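Local coordinates for protein farnesyl pyrophosphate synthetase (Staphylococcus aureus, PDB 5H9D) that probably makes heptaprenyl diphosphate as the catalytic partner in a two-subunit, magnesium-dependent prenyl synthase that extends allylic diphosphates, at residues L79-V84 / T109-L114. Residues are numbered along the deposited sequence; the frame is centred on the assembly and turned at random.
Sequences LVHDDV and TGNFLL
His81 lies against Gly110 and Asn111, and Val80 against Leu113, where helices 62-85 and 103-121 run nearly antiparallel. The axes of the short segments come within 9.0 Å at 160°, and the backbones are closest at Val80 and Gly110, whose CA atoms are 5.7 Å apart. From CB of His81, CG is set anti to the carbonyl carbon (chi1 -84°), which swings the imidazole across to the second helix. CD2 then sits 3.7 Å from Gly110 CA, and NE2 approaches the same CA to 3.5 Å, obliquely to the ring; with no side chain on Gly110, its bare backbone is the surface met. NE2 also hydrogen-bonds to the carbonyl O of Ile107, one turn earlier on helix 103-121. CE1 points to the amide of Asn111, whose OD1 lies in the ring plane at the edge, 3.6 Å from CE1, with the amide and ring planes 86° apart. ND1 hydrogen-bonds to Asp75 OD2 of the partner subunit, so hydrogen bonds at both nitrogens fix the ring's rotation between the two chains. Asn111 ND2 likewise bonds to Asn105 of that subunit. Directly after His81, Asp82 and Asp83 open the DDxxD sequence, the first aspartate-rich motif of all-helical prenyl synthases, which in relatives binds the allylic diphosphate through magnesium ions; here Asp83 forms a salt bridge with Arg91. Val80 makes the apolar half of the contact. CG1, anti to the backbone N, reaches to 4.2 Å from Gly110 N, and CG2 meets Leu113 CD1 at 4.1 Å, the two side chains crossing at about a right angle. Leu35 of helix 26-38 also touches Val80, while Met76 and Ala77, earlier on helix 62-85, pack on Leu113.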
ATOM      1  N   LEU A  79       0.011  -4.763  -4.497  1.00 51.13           N
ATOM      2  CA  LEU A  79       0.019  -5.497  -5.767  1.00 51.10           C
ATOM      3  C   LEU A  79      -1.271  -5.235  -6.578  1.00 51.28           C
ATOM      4  O   LEU A  79      -1.212  -4.864  -7.755  1.00 49.43           O
ATOM      5  CB  LEU A  79       0.178  -7.009  -5.555  1.00 49.08           C
ATOM      6  CG  LEU A  79       1.434  -7.508  -4.838  1.00 50.60           C
ATOM      7  CD1 LEU A  79       1.453  -9.035  -4.869  1.00 50.27           C
ATOM      8  CD2 LEU A  79       2.686  -6.947  -5.486  1.00 45.97           C
ATOM      9  N   VAL A  80      -2.435  -5.406  -5.956  1.00 49.77           N
ATOM     10  CA  VAL A  80      -3.647  -5.179  -6.698  1.00 50.21           C
ATOM     11  C   VAL A  80      -3.725  -3.787  -7.335  1.00 53.02           C
ATOM     12  O   VAL A  80      -3.959  -3.687  -8.557  1.00 52.96           O
ATOM     13  CB  VAL A  80      -4.874  -5.431  -5.841  1.00 49.44           C
ATOM     14  CG1 VAL A  80      -6.101  -5.077  -6.590  1.00 47.84           C
ATOM     15  CG2 VAL A  80      -4.934  -6.869  -5.460  1.00 48.25           C
ATOM     16  N   HIS A  81      -3.526  -2.722  -6.544  1.00 53.04           N
ATOM     17  CA  HIS A  81      -3.592  -1.386  -7.111  1.00 53.14           C
ATOM     18  C   HIS A  81      -2.461  -1.261  -8.091  1.00 54.77           C
ATOM     19  O   HIS A  81      -2.583  -0.604  -9.116  1.00 56.63           O
ATOM     20  CB  HIS A  81      -3.475  -0.293  -6.045  1.00 53.33           C
ATOM     21  CG  HIS A  81      -4.770   0.039  -5.353  1.00 53.56           C
ATOM     22  ND1 HIS A  81      -4.918   1.145  -4.543  1.00 53.83           N
ATOM     23  CD2 HIS A  81      -5.971  -0.586  -5.348  1.00 52.33           C
ATOM     24  CE1 HIS A  81      -6.152   1.186  -4.073  1.00 51.39           C
ATOM     25  NE2 HIS A  81      -6.811   0.148  -4.547  1.00 51.34           N
ATOM     26  N   ASP A  82      -1.344  -1.902  -7.810  1.00 57.28           N
ATOM     27  CA  ASP A  82      -0.253  -1.781  -8.755  1.00 59.76           C
ATOM     28  C   ASP A  82      -0.603  -2.294 -10.160  1.00 59.94           C
ATOM     29  O   ASP A  82      -0.292  -1.621 -11.140  1.00 61.29           O
ATOM     30  CB  ASP A  82       1.011  -2.450  -8.212  1.00 61.59           C
ATOM     31  CG  ASP A  82       1.968  -1.443  -7.555  1.00 66.90           C
ATOM     32  OD1 ASP A  82       1.678  -0.208  -7.585  1.00 67.02           O
ATOM     33  OD2 ASP A  82       3.019  -1.892  -7.014  1.00 68.63           O
ATOM     34  N   ASP A  83      -1.269  -3.439 -10.277  1.00 59.45           N
ATOM     35  CA  ASP A  83      -1.628  -3.954 -11.601  1.00 59.91           C
ATOM     36  C   ASP A  83      -2.685  -3.101 -12.338  1.00 59.84           C
ATOM     37  O   ASP A  83      -2.865  -3.272 -13.546  1.00 58.94           O
ATOM     38  CB  ASP A  83      -2.137  -5.403 -11.512  1.00 62.73           C
ATOM     39  CG  ASP A  83      -1.205  -6.315 -10.729  1.00 66.26           C
ATOM     40  OD1 ASP A  83       0.013  -6.326 -11.023  1.00 68.57           O
ATOM     41  OD2 ASP A  83      -1.694  -7.034  -9.825  1.00 67.10           O
ATOM     42  N   VAL A  84      -3.405  -2.225 -11.620  1.00 58.46           N
ATOM     43  CA  VAL A  84      -4.400  -1.357 -12.245  1.00 58.43           C
ATOM     44  C   VAL A  84      -3.656  -0.194 -12.873  1.00 60.64           C
ATOM     45  O   VAL A  84      -4.030   0.309 -13.934  1.00 62.41           O
ATOM     46  CB  VAL A  84      -5.429  -0.729 -11.237  1.00 58.19           C
ATOM     47  CG1 VAL A  84      -6.299   0.315 -11.958  1.00 54.66           C
ATOM     48  CG2 VAL A  84      -6.343  -1.797 -10.637  1.00 57.51           C
ATOM     49  N   THR A 109     -10.975  -3.787  -4.227  1.00 48.99           N
ATOM     50  CA  THR A 109     -10.327  -4.897  -3.533  1.00 49.35           C
ATOM     51  C   THR A 109      -9.115  -4.383  -2.769  1.00 48.69           C
ATOM     52  O   THR A 109      -8.884  -4.769  -1.624  1.00 48.09           O
ATOM     53  CB  THR A 109      -9.923  -6.053  -4.501  1.00 49.44           C
ATOM     54  OG1 THR A 109     -11.058  -6.472  -5.270  1.00 51.21           O
ATOM     55  CG2 THR A 109      -9.508  -7.263  -3.701  1.00 51.36           C
ATOM     56  N   GLY A 110      -8.361  -3.491  -3.408  1.00 49.15           N
ATOM     57  CA  GLY A 110      -7.193  -2.906  -2.788  1.00 47.25           C
ATOM     58  C   GLY A 110      -7.552  -2.155  -1.518  1.00 48.35           C
ATOM     59  O   GLY A 110      -6.833  -2.263  -0.523  1.00 47.01           O
ATOM     60  N   ASN A 111      -8.644  -1.389  -1.536  1.00 48.70           N
ATOM     61  CA  ASN A 111      -9.063  -0.644  -0.343  1.00 48.49           C
ATOM     62  C   ASN A 111      -9.430  -1.640   0.754  1.00 50.12           C
ATOM     63  O   ASN A 111      -9.080  -1.466   1.947  1.00 51.63           O
ATOM     64  CB  ASN A 111     -10.290   0.229  -0.620  1.00 49.71           C
ATOM     65  CG  ASN A 111     -10.060   1.257  -1.700  1.00 49.44           C
ATOM     66  OD1 ASN A 111      -8.951   1.747  -1.882  1.00 51.59           O
ATOM     67  ND2 ASN A 111     -11.116   1.598  -2.414  1.00 46.23           N
ATOM     68  N   PHE A 112     -10.151  -2.679   0.336  1.00 47.26           N
ATOM     69  CA  PHE A 112     -10.582  -3.741   1.232  1.00 45.65           C
ATOM     70  C   PHE A 112      -9.374  -4.343   1.967  1.00 44.84           C
ATOM     71  O   PHE A 112      -9.325  -4.358   3.189  1.00 45.39           O
ATOM     72  CB  PHE A 112     -11.328  -4.781   0.376  1.00 44.14           C
ATOM     73  CG  PHE A 112     -11.722  -6.035   1.094  1.00 43.78           C
ATOM     74  CD1 PHE A 112     -12.734  -6.025   2.039  1.00 44.10           C
ATOM     75  CD2 PHE A 112     -11.108  -7.253   0.780  1.00 43.68           C
ATOM     76  CE1 PHE A 112     -13.137  -7.209   2.662  1.00 41.26           C
ATOM     77  CE2 PHE A 112     -11.503  -8.429   1.394  1.00 42.54           C
ATOM     78  CZ  PHE A 112     -12.521  -8.409   2.338  1.00 41.88           C
ATOM     79  N   LEU A 113      -8.398  -4.803   1.194  1.00 45.21           N
ATOM     80  CA  LEU A 113      -7.188  -5.454   1.695  1.00 46.92           C
ATOM     81  C   LEU A 113      -6.430  -4.575   2.649  1.00 48.32           C
ATOM     82  O   LEU A 113      -5.883  -5.030   3.652  1.00 48.00           O
ATOM     83  CB  LEU A 113      -6.272  -5.883   0.509  1.00 46.82           C
ATOM     84  CG  LEU A 113      -6.851  -7.025  -0.349  1.00 48.29           C
ATOM     85  CD1 LEU A 113      -5.988  -7.394  -1.514  1.00 48.63           C
ATOM     86  CD2 LEU A 113      -7.013  -8.233   0.541  1.00 49.44           C
ATOM     87  N   LEU A 114      -6.406  -3.295   2.323  1.00 50.30           N
ATOM     88  CA  LEU A 114      -5.703  -2.314   3.121  1.00 51.60           C
ATOM     89  C   LEU A 114      -6.435  -2.075   4.442  1.00 53.37           C
ATOM     90  O   LEU A 114      -5.806  -2.002   5.485  1.00 53.57           O
ATOM     91  CB  LEU A 114      -5.642  -1.030   2.333  1.00 51.88           C
ATOM     92  CG  LEU A 114      -4.469  -0.117   2.539  1.00 53.04           C
ATOM     93  CD1 LEU A 114      -3.244  -0.780   1.931  1.00 51.62           C
ATOM     94  CD2 LEU A 114      -4.793   1.232   1.863  1.00 55.11           C
TER